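Local coordinates for protein RNA silencing suppressor p19 (Tomato bushy stunt virus, PDB 4KNQ) that binds small interfering RNA duplexes as a homodimer, probably selecting them by length like a molecular caliper, and so suppresses RNA silencing in the infected plant, at residues Arg56-Leu61 with Leu122-Pro127; Arg79-Asp84 with Arg106-Leu111. All blocks are in the same frame, centred on the assembly; numbering follows the deposited sequence.

Interaction 1: residues Arg56-Leu61 with Leu122-Pro127; sequences RTEASL and LLQLAP
Leu61 and Leu123 supply the buried, apolar part of this contact. The CD1 methyl of Leu61 lies 3.8 Å from CB of Leu123 and a little farther from its CD1. Because CG of Leu61 is anti to the backbone N (chi1 179°), the forked end reaches across from the first turn of helix 58-65 and divides its methyls between two partners. The second branch, CD2, sits against the amide of Gln124, 3.5 Å from its CD, with the two side chains crossing at about a right angle; Tyr54 and Phe94 pack around these leucines.

OE1 of Gln124 and OE2 of Glu58 meet more loosely, 3.9 Å apart, two acceptor oxygens that merely adjoin. NE2 of Gln124, just past helix 108-123, makes a weak hydrogen bond to the carbonyl O of Gln120. Farther out, NH2 of Arg56 meets the ring of Pro127 obliquely in van der Waals contact, 3.4 Å from its CB, a closeness left doubtful by the proline's poor order. Arg95 NH1 makes a weak hydrogen bond to O of the C-terminal carboxylate.

Within 56-61, Thr57 is the N-cap of helix 58-65: its OG1 accepts from the backbone N of Ser60 at 3.1 Å.

Hydrophobic burial and van der Waals contact therefore join the start of helix 58-65 to the end of helix 108-123, with the polar groups confined to the margin.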
ATOM      1  N   ARG B  56      -2.277  15.372 -13.377  1.00 41.14           N
ATOM      2  CA  ARG B  56      -3.467  15.468 -12.532  1.00 45.31           C
ATOM      3  C   ARG B  56      -4.708  15.814 -13.322  1.00 45.48           C
ATOM      4  O   ARG B  56      -5.584  16.380 -12.784  1.00 53.92           O
ATOM      5  CB  ARG B  56      -3.214  16.458 -11.366  1.00 47.49           C
ATOM      6  CG  ARG B  56      -2.019  16.042 -10.497  1.00 54.33           C
ATOM      7  CD  ARG B  56      -1.437  17.007  -9.436  1.00 65.29           C
ATOM      8  NE  ARG B  56      -2.394  17.936  -8.862  1.00 77.30           N
ATOM      9  CZ  ARG B  56      -2.228  18.627  -7.721  1.00 78.91           C
ATOM     10  NH1 ARG B  56      -1.099  18.495  -6.984  1.00 71.32           N
ATOM     11  NH2 ARG B  56      -3.220  19.446  -7.326  1.00 68.98           N
ATOM     12  N   THR B  57      -4.743  15.555 -14.622  1.00 41.59           N
ATOM     13  CA  THR B  57      -5.961  15.660 -15.434  1.00 39.62           C
ATOM     14  C   THR B  57      -6.575  14.312 -15.629  1.00 38.96           C
ATOM     15  O   THR B  57      -5.907  13.266 -15.474  1.00 37.37           O
ATOM     16  CB  THR B  57      -5.661  16.264 -16.825  1.00 43.62           C
ATOM     17  OG1 THR B  57      -4.685  15.422 -17.534  1.00 35.78           O
ATOM     18  CG2 THR B  57      -5.117  17.668 -16.654  1.00 42.23           C
ATOM     19  N   GLU B  58      -7.822  14.269 -16.058  1.00 39.38           N
ATOM     20  CA  GLU B  58      -8.481  12.989 -16.358  1.00 42.47           C
ATOM     21  C   GLU B  58      -7.854  12.238 -17.538  1.00 36.73           C
ATOM     22  O   GLU B  58      -7.781  11.006 -17.503  1.00 38.47           O
ATOM     23  CB  GLU B  58      -9.973  13.157 -16.682  1.00 50.71           C
ATOM     24  CG  GLU B  58     -10.859  13.149 -15.440  1.00 63.73           C
ATOM     25  CD  GLU B  58     -10.563  11.907 -14.554  1.00 69.60           C
ATOM     26  OE1 GLU B  58     -11.129  10.836 -14.845  1.00 68.83           O
ATOM     27  OE2 GLU B  58      -9.719  11.985 -13.606  1.00 79.82           O
ATOM     28  N   ALA B  59      -7.429  12.974 -18.576  1.00 36.40           N
ATOM     29  CA  ALA B  59      -6.812  12.343 -19.730  1.00 34.28           C
ATOM     30  C   ALA B  59      -5.468  11.692 -19.272  1.00 34.91           C
ATOM     31  O   ALA B  59      -5.129  10.580 -19.675  1.00 31.40           O
ATOM     32  CB  ALA B  59      -6.529  13.325 -20.811  1.00 36.57           C
ATOM     33  N   SER B  60      -4.733  12.444 -18.522  1.00 33.13           N
ATOM     34  CA  SER B  60      -3.432  11.937 -18.043  1.00 33.44           C
ATOM     35  C   SER B  60      -3.588  10.763 -17.125  1.00 34.69           C
ATOM     36  O   SER B  60      -2.841   9.809 -17.197  1.00 30.73           O
ATOM     37  CB  SER B  60      -2.685  13.066 -17.404  1.00 33.10           C
ATOM     38  OG  SER B  60      -1.387  12.710 -16.982  1.00 34.91           O
ATOM     39  N   LEU B  61      -4.602  10.777 -16.261  1.00 31.65           N
ATOM     40  CA  LEU B  61      -4.870   9.653 -15.379  1.00 31.98           C
ATOM     41  C   LEU B  61      -5.169   8.442 -16.174  1.00 34.31           C
ATOM     42  O   LEU B  61      -4.692   7.309 -15.873  1.00 29.81           O
ATOM     43  CB  LEU B  61      -6.016   9.984 -14.378  1.00 31.45           C
ATOM     44  CG  LEU B  61      -6.406   8.849 -13.409  1.00 35.74           C
ATOM     45  CD1 LEU B  61      -5.263   8.596 -12.500  1.00 32.61           C
ATOM     46  CD2 LEU B  61      -7.631   9.178 -12.547  1.00 40.12           C
ATOM     47  N   LEU B 122      -4.110   7.052  -5.065  1.00 31.29           N
ATOM     48  CA  LEU B 122      -2.999   7.918  -4.735  1.00 32.22           C
ATOM     49  C   LEU B 122      -2.891   9.045  -5.790  1.00 35.21           C
ATOM     50  O   LEU B 122      -2.511  10.191  -5.437  1.00 32.69           O
ATOM     51  CB  LEU B 122      -1.687   7.160  -4.719  1.00 32.07           C
ATOM     52  CG  LEU B 122      -0.421   7.896  -4.356  1.00 33.03           C
ATOM     53  CD1 LEU B 122      -0.507   8.581  -2.948  1.00 35.51           C
ATOM     54  CD2 LEU B 122       0.800   6.992  -4.483  1.00 32.02           C
ATOM     55  N   LEU B 123      -3.124   8.671  -7.080  1.00 31.29           N
ATOM     56  CA  LEU B 123      -2.960   9.704  -8.156  1.00 33.14           C
ATOM     57  C   LEU B 123      -4.093  10.723  -8.096  1.00 37.87           C
ATOM     58  O   LEU B 123      -3.904  11.823  -8.592  1.00 40.51           O
ATOM     59  CB  LEU B 123      -2.885   9.107  -9.519  1.00 33.24           C
ATOM     60  CG  LEU B 123      -1.644   8.218  -9.711  1.00 28.75           C
ATOM     61  CD1 LEU B 123      -1.522   7.628 -11.115  1.00 31.19           C
ATOM     62  CD2 LEU B 123      -0.371   8.949  -9.407  1.00 34.43           C
ATOM     63  N   GLN B 124      -5.225  10.336  -7.488  1.00 40.68           N
ATOM     64  CA  GLN B 124      -6.350  11.289  -7.296  1.00 44.73           C
ATOM     65  C   GLN B 124      -6.469  11.925  -5.909  1.00 55.90           C
ATOM     66  O   GLN B 124      -7.446  12.628  -5.656  1.00 59.13           O
ATOM     67  CB  GLN B 124      -7.669  10.629  -7.617  1.00 48.13           C
ATOM     68  CG  GLN B 124      -7.761  10.164  -9.014  1.00 50.87           C
ATOM     69  CD  GLN B 124      -9.094   9.576  -9.396  1.00 58.83           C
ATOM     70  OE1 GLN B 124      -9.885  10.214 -10.094  1.00 58.23           O
ATOM     71  NE2 GLN B 124      -9.315   8.347  -9.018  1.00 60.51           N
ATOM     72  N   LEU B 125      -5.493  11.746  -5.050  1.00 56.33           N
ATOM     73  CA  LEU B 125      -5.621  12.176  -3.646  1.00 64.03           C
ATOM     74  C   LEU B 125      -5.701  13.701  -3.685  1.00 71.46           C
ATOM     75  O   LEU B 125      -5.097  14.336  -4.560  1.00 70.85           O
ATOM     76  CB  LEU B 125      -4.475  11.603  -2.782  1.00 69.44           C
ATOM     77  CG  LEU B 125      -3.749  12.377  -1.648  1.00 74.71           C
ATOM     78  CD1 LEU B 125      -2.990  11.478  -0.699  1.00 63.68           C
ATOM     79  CD2 LEU B 125      -2.760  13.361  -2.244  1.00 69.93           C
ATOM     80  N   ALA B 126      -6.516  14.274  -2.794  1.00 81.27           N
ATOM     81  CA  ALA B 126      -6.921  15.682  -2.921  1.00 92.48           C
ATOM     82  C   ALA B 126      -5.658  16.525  -2.934  1.00 98.28           C
ATOM     83  O   ALA B 126      -4.819  16.359  -2.025  1.00103.28           O
ATOM     84  CB  ALA B 126      -7.860  16.118  -1.788  1.00 92.84           C
ATOM     85  N   PRO B 127      -5.496  17.404  -3.970  1.00106.21           N
ATOM     86  CA  PRO B 127      -4.399  18.379  -3.989  1.00101.50           C
ATOM     87  C   PRO B 127      -3.716  18.586  -2.619  1.00100.65           C
ATOM     88  O   PRO B 127      -2.536  18.264  -2.501  1.00 87.66           O
ATOM     89  CB  PRO B 127      -5.117  19.649  -4.469  1.00104.06           C
ATOM     90  CG  PRO B 127      -6.138  19.130  -5.462  1.00101.52           C
ATOM     91  CD  PRO B 127      -6.410  17.668  -5.110  1.00106.33           C
ATOM     92  OXT PRO B 127      -4.296  19.025  -1.606  1.00 95.63           O
TER

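Interaction 2: residues Arg79-Asp84 with Arg106-Leu111; sequences RFFGFD and RTLQHL
The backbones of Phe81 and Arg106 stay well apart, 9.6 Å between their CA atoms at the nearest point, so side chains span the gap between the irregular loop 79-84 and segment 106-111, which leads into and begins helix 108-123: Arg106 reaches the loop backbone and Leu108 the Phe81 ring.

Arg106 carries the polar half. Its chain bends at chi2 (85°) and again at chi3, which brings the guanidinium up to the loop backbone. The carbonyl oxygen of Phe83 lies near the guanidinium plane, at the edge bearing the two terminal nitrogens, and accepts from both nitrogens of Arg106: NH1 at 3.4 Å and NH2 at 3.5 Å. Both bonds are weak, long and bent, with N-H...O angles of 140°. The carbonyl O of Asp84 lies 3.9 Å from NH1 of Arg106, oblique to the guanidinium. The carboxylate of Asp84 does not reach that group: its OD2 is 6.3 Å from NH2 of Arg106, too far for a salt bridge, though the opposite charges may attract weakly. Asp84 also packs against a phosphate of the bound RNA, which places this part of the loop beside the duplex.

The apolar half is a single touch. The CB of Phe81 is directed toward the other segment, and CZ, the far corner of its ring, meets CD2 of Leu108 at 4.0 Å. The methyl approaches the ring edge, near its plane, rather than covering a face. Leu108 is buried, whereas the phenyl group remains partly exposed and also touches Ser105.

Leu108 also packs against Val73 and Ala77 of helix 70-78 and Cys88 of strand 87-94. The contact thus ties the connection from helix 70-78 to strand 87-94 to the beginning of helix 108-123, just after strand 97-104.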
ATOM      1  N   ARG B  79       7.218 -15.788 -16.079  1.00 40.47           N
ATOM      2  CA  ARG B  79       8.605 -16.132 -16.439  1.00 41.53           C
ATOM      3  C   ARG B  79       9.438 -16.645 -15.247  1.00 42.11           C
ATOM      4  O   ARG B  79      10.361 -17.440 -15.444  1.00 42.34           O
ATOM      5  CB  ARG B  79       9.286 -14.943 -17.056  1.00 37.01           C
ATOM      6  CG  ARG B  79      10.681 -15.170 -17.580  1.00 35.90           C
ATOM      7  CD  ARG B  79      10.783 -16.353 -18.524  1.00 35.52           C
ATOM      8  NE  ARG B  79      12.134 -16.535 -18.996  1.00 34.82           N
ATOM      9  CZ  ARG B  79      13.097 -17.122 -18.259  1.00 38.25           C
ATOM     10  NH1 ARG B  79      12.851 -17.603 -17.081  1.00 36.13           N
ATOM     11  NH2 ARG B  79      14.287 -17.267 -18.800  1.00 38.16           N
ATOM     12  N   PHE B  80       9.130 -16.150 -14.030  1.00 42.72           N
ATOM     13  CA  PHE B  80       9.915 -16.374 -12.801  1.00 44.93           C
ATOM     14  C   PHE B  80       9.317 -17.394 -11.838  1.00 46.75           C
ATOM     15  O   PHE B  80       9.863 -17.574 -10.764  1.00 47.64           O
ATOM     16  CB  PHE B  80      10.213 -15.061 -12.023  1.00 47.42           C
ATOM     17  CG  PHE B  80      10.830 -13.965 -12.868  1.00 43.62           C
ATOM     18  CD1 PHE B  80      12.175 -13.888 -13.092  1.00 47.52           C
ATOM     19  CD2 PHE B  80      10.030 -13.042 -13.430  1.00 40.46           C
ATOM     20  CE1 PHE B  80      12.689 -12.890 -13.904  1.00 43.91           C
ATOM     21  CE2 PHE B  80      10.528 -12.045 -14.204  1.00 40.08           C
ATOM     22  CZ  PHE B  80      11.837 -11.970 -14.466  1.00 45.59           C
ATOM     23  N   PHE B  81       8.207 -18.028 -12.196  1.00 46.13           N
ATOM     24  CA  PHE B  81       7.482 -18.893 -11.247  1.00 52.72           C
ATOM     25  C   PHE B  81       8.142 -20.302 -11.235  1.00 65.83           C
ATOM     26  O   PHE B  81       8.544 -20.795 -12.292  1.00 60.54           O
ATOM     27  CB  PHE B  81       6.025 -19.135 -11.636  1.00 52.66           C
ATOM     28  CG  PHE B  81       5.100 -17.947 -11.436  1.00 59.60           C
ATOM     29  CD1 PHE B  81       5.527 -16.800 -10.795  1.00 55.32           C
ATOM     30  CD2 PHE B  81       3.796 -18.006 -11.891  1.00 55.70           C
ATOM     31  CE1 PHE B  81       4.652 -15.718 -10.631  1.00 60.44           C
ATOM     32  CE2 PHE B  81       2.924 -16.927 -11.741  1.00 57.15           C
ATOM     33  CZ  PHE B  81       3.352 -15.791 -11.113  1.00 57.54           C
ATOM     34  N   GLY B  82       8.253 -20.908 -10.044  1.00 62.45           N
ATOM     35  CA  GLY B  82       8.837 -22.287  -9.864  1.00 68.30           C
ATOM     36  C   GLY B  82       7.909 -23.147  -9.000  1.00 73.23           C
ATOM     37  O   GLY B  82       6.685 -22.847  -8.883  1.00 67.94           O
ATOM     38  N   PHE B  83       8.461 -24.185  -8.355  1.00 68.92           N
ATOM     39  CA  PHE B  83       7.615 -25.049  -7.496  1.00 75.27           C
ATOM     40  C   PHE B  83       7.108 -24.173  -6.313  1.00 67.49           C
ATOM     41  O   PHE B  83       5.898 -24.085  -6.035  1.00 62.80           O
ATOM     42  CB  PHE B  83       8.351 -26.345  -7.041  1.00 77.31           C
ATOM     43  CG  PHE B  83       7.553 -27.211  -6.062  1.00 85.26           C
ATOM     44  CD1 PHE B  83       6.376 -27.860  -6.461  1.00 86.19           C
ATOM     45  CD2 PHE B  83       7.988 -27.380  -4.733  1.00 92.39           C
ATOM     46  CE1 PHE B  83       5.652 -28.645  -5.560  1.00 86.43           C
ATOM     47  CE2 PHE B  83       7.268 -28.162  -3.827  1.00 87.96           C
ATOM     48  CZ  PHE B  83       6.098 -28.797  -4.247  1.00 87.44           C
ATOM     49  N   ASP B  84       8.043 -23.460  -5.695  1.00 60.52           N
ATOM     50  CA  ASP B  84       7.714 -22.570  -4.595  1.00 66.05           C
ATOM     51  C   ASP B  84       7.027 -21.288  -5.122  1.00 61.40           C
ATOM     52  O   ASP B  84       7.083 -20.949  -6.338  1.00 55.48           O
ATOM     53  CB  ASP B  84       8.971 -22.255  -3.741  1.00 72.59           C
ATOM     54  CG  ASP B  84       9.540 -23.522  -3.022  1.00 87.49           C
ATOM     55  OD1 ASP B  84      10.588 -23.435  -2.329  1.00 85.84           O
ATOM     56  OD2 ASP B  84       8.934 -24.608  -3.164  1.00 70.68           O
ATOM     57  N   ARG B 106       1.002 -16.869  -5.799  1.00 41.46           N
ATOM     58  CA  ARG B 106      -0.341 -17.428  -5.855  1.00 44.51           C
ATOM     59  C   ARG B 106      -1.434 -16.382  -5.719  1.00 43.02           C
ATOM     60  O   ARG B 106      -2.563 -16.587  -6.129  1.00 50.28           O
ATOM     61  CB  ARG B 106      -0.538 -18.536  -4.786  1.00 55.09           C
ATOM     62  CG  ARG B 106       0.051 -19.892  -5.169  1.00 59.35           C
ATOM     63  CD  ARG B 106       1.499 -20.019  -4.830  1.00 75.60           C
ATOM     64  NE  ARG B 106       1.849 -21.357  -4.352  1.00 83.10           N
ATOM     65  CZ  ARG B 106       2.680 -22.198  -4.972  1.00 93.87           C
ATOM     66  NH1 ARG B 106       3.262 -21.884  -6.155  1.00 86.82           N
ATOM     67  NH2 ARG B 106       2.925 -23.373  -4.397  1.00 86.48           N
ATOM     68  N   THR B 107      -1.128 -15.265  -5.102  1.00 41.56           N
ATOM     69  CA  THR B 107      -2.132 -14.242  -4.829  1.00 42.75           C
ATOM     70  C   THR B 107      -2.072 -13.141  -5.904  1.00 39.62           C
ATOM     71  O   THR B 107      -2.679 -12.153  -5.728  1.00 37.11           O
ATOM     72  CB  THR B 107      -1.878 -13.556  -3.395  1.00 45.45           C
ATOM     73  OG1 THR B 107      -0.769 -12.577  -3.455  1.00 47.48           O
ATOM     74  CG2 THR B 107      -1.650 -14.528  -2.406  1.00 47.05           C
ATOM     75  N   LEU B 108      -1.353 -13.336  -7.031  1.00 42.07           N
ATOM     76  CA  LEU B 108      -1.017 -12.219  -7.956  1.00 40.11           C
ATOM     77  C   LEU B 108      -2.188 -11.494  -8.544  1.00 36.50           C
ATOM     78  O   LEU B 108      -2.177 -10.263  -8.657  1.00 37.45           O
ATOM     79  CB  LEU B 108      -0.094 -12.701  -9.075  1.00 39.90           C
ATOM     80  CG  LEU B 108       0.500 -11.623  -9.978  1.00 38.10           C
ATOM     81  CD1 LEU B 108       1.327 -10.582  -9.260  1.00 35.63           C
ATOM     82  CD2 LEU B 108       1.300 -12.344 -11.022  1.00 39.96           C
ATOM     83  N   GLN B 109      -3.276 -12.208  -8.791  1.00 38.18           N
ATOM     84  CA  GLN B 109      -4.419 -11.597  -9.354  1.00 42.55           C
ATOM     85  C   GLN B 109      -4.967 -10.562  -8.359  1.00 41.61           C
ATOM     86  O   GLN B 109      -5.378  -9.454  -8.723  1.00 38.02           O
ATOM     87  CB  GLN B 109      -5.457 -12.694  -9.537  1.00 51.95           C
ATOM     88  CG  GLN B 109      -6.739 -12.195 -10.196  1.00 57.44           C
ATOM     89  CD  GLN B 109      -7.774 -13.317 -10.275  1.00 68.29           C
ATOM     90  OE1 GLN B 109      -7.671 -14.183 -11.166  1.00 71.19           O
ATOM     91  NE2 GLN B 109      -8.770 -13.328  -9.334  1.00 72.73           N
ATOM     92  N   HIS B 110      -5.052 -10.977  -7.095  1.00 41.20           N
ATOM     93  CA  HIS B 110      -5.511 -10.090  -6.045  1.00 41.00           C
ATOM     94  C   HIS B 110      -4.551  -8.933  -5.809  1.00 39.17           C
ATOM     95  O   HIS B 110      -4.960  -7.810  -5.491  1.00 36.82           O
ATOM     96  CB  HIS B 110      -5.763 -10.807  -4.693  1.00 48.43           C
ATOM     97  CG  HIS B 110      -6.971 -11.662  -4.672  1.00 51.62           C
ATOM     98  ND1 HIS B 110      -8.160 -11.300  -5.273  1.00 70.02           N
ATOM     99  CD2 HIS B 110      -7.191 -12.873  -4.105  1.00 70.49           C
ATOM    100  CE1 HIS B 110      -9.056 -12.259  -5.095  1.00 71.32           C
ATOM    101  NE2 HIS B 110      -8.498 -13.216  -4.373  1.00 76.53           N
ATOM    102  N   LEU B 111      -3.265  -9.200  -5.858  1.00 34.50           N
ATOM    103  CA  LEU B 111      -2.334  -8.139  -5.764  1.00 35.09           C
ATOM    104  C   LEU B 111      -2.533  -7.134  -6.836  1.00 35.37           C
ATOM    105  O   LEU B 111      -2.433  -5.940  -6.577  1.00 33.81           O
ATOM    106  CB  LEU B 111      -0.879  -8.591  -5.785  1.00 38.06           C
ATOM    107  CG  LEU B 111      -0.299  -9.540  -4.758  1.00 41.14           C
ATOM    108  CD1 LEU B 111       1.110  -9.938  -5.074  1.00 37.17           C
ATOM    109  CD2 LEU B 111      -0.351  -8.986  -3.365  1.00 41.27           C
TER

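How the interactions relate
Both interactions draw on helix 108-123, interaction 2 at its beginning and interaction 1 at its end, on opposite sides of the chain's centre. Their centres are 30 Å apart and their nearest atoms about 13 Å, so they do not touch. In sequence, 79-84 and 106-111 both fall between 56-61 and 122-127. Each end of the helix also meets the second subunit: Leu111 packs on Val97 of that subunit, and Leu122 on its Met114. The RNA lies closer to interaction 2, about 4 Å from its nearest atom, than to interaction 1, at about 9 Å. Together they join both ends of a dimer-interface helix to neighbouring elements of the p19 core.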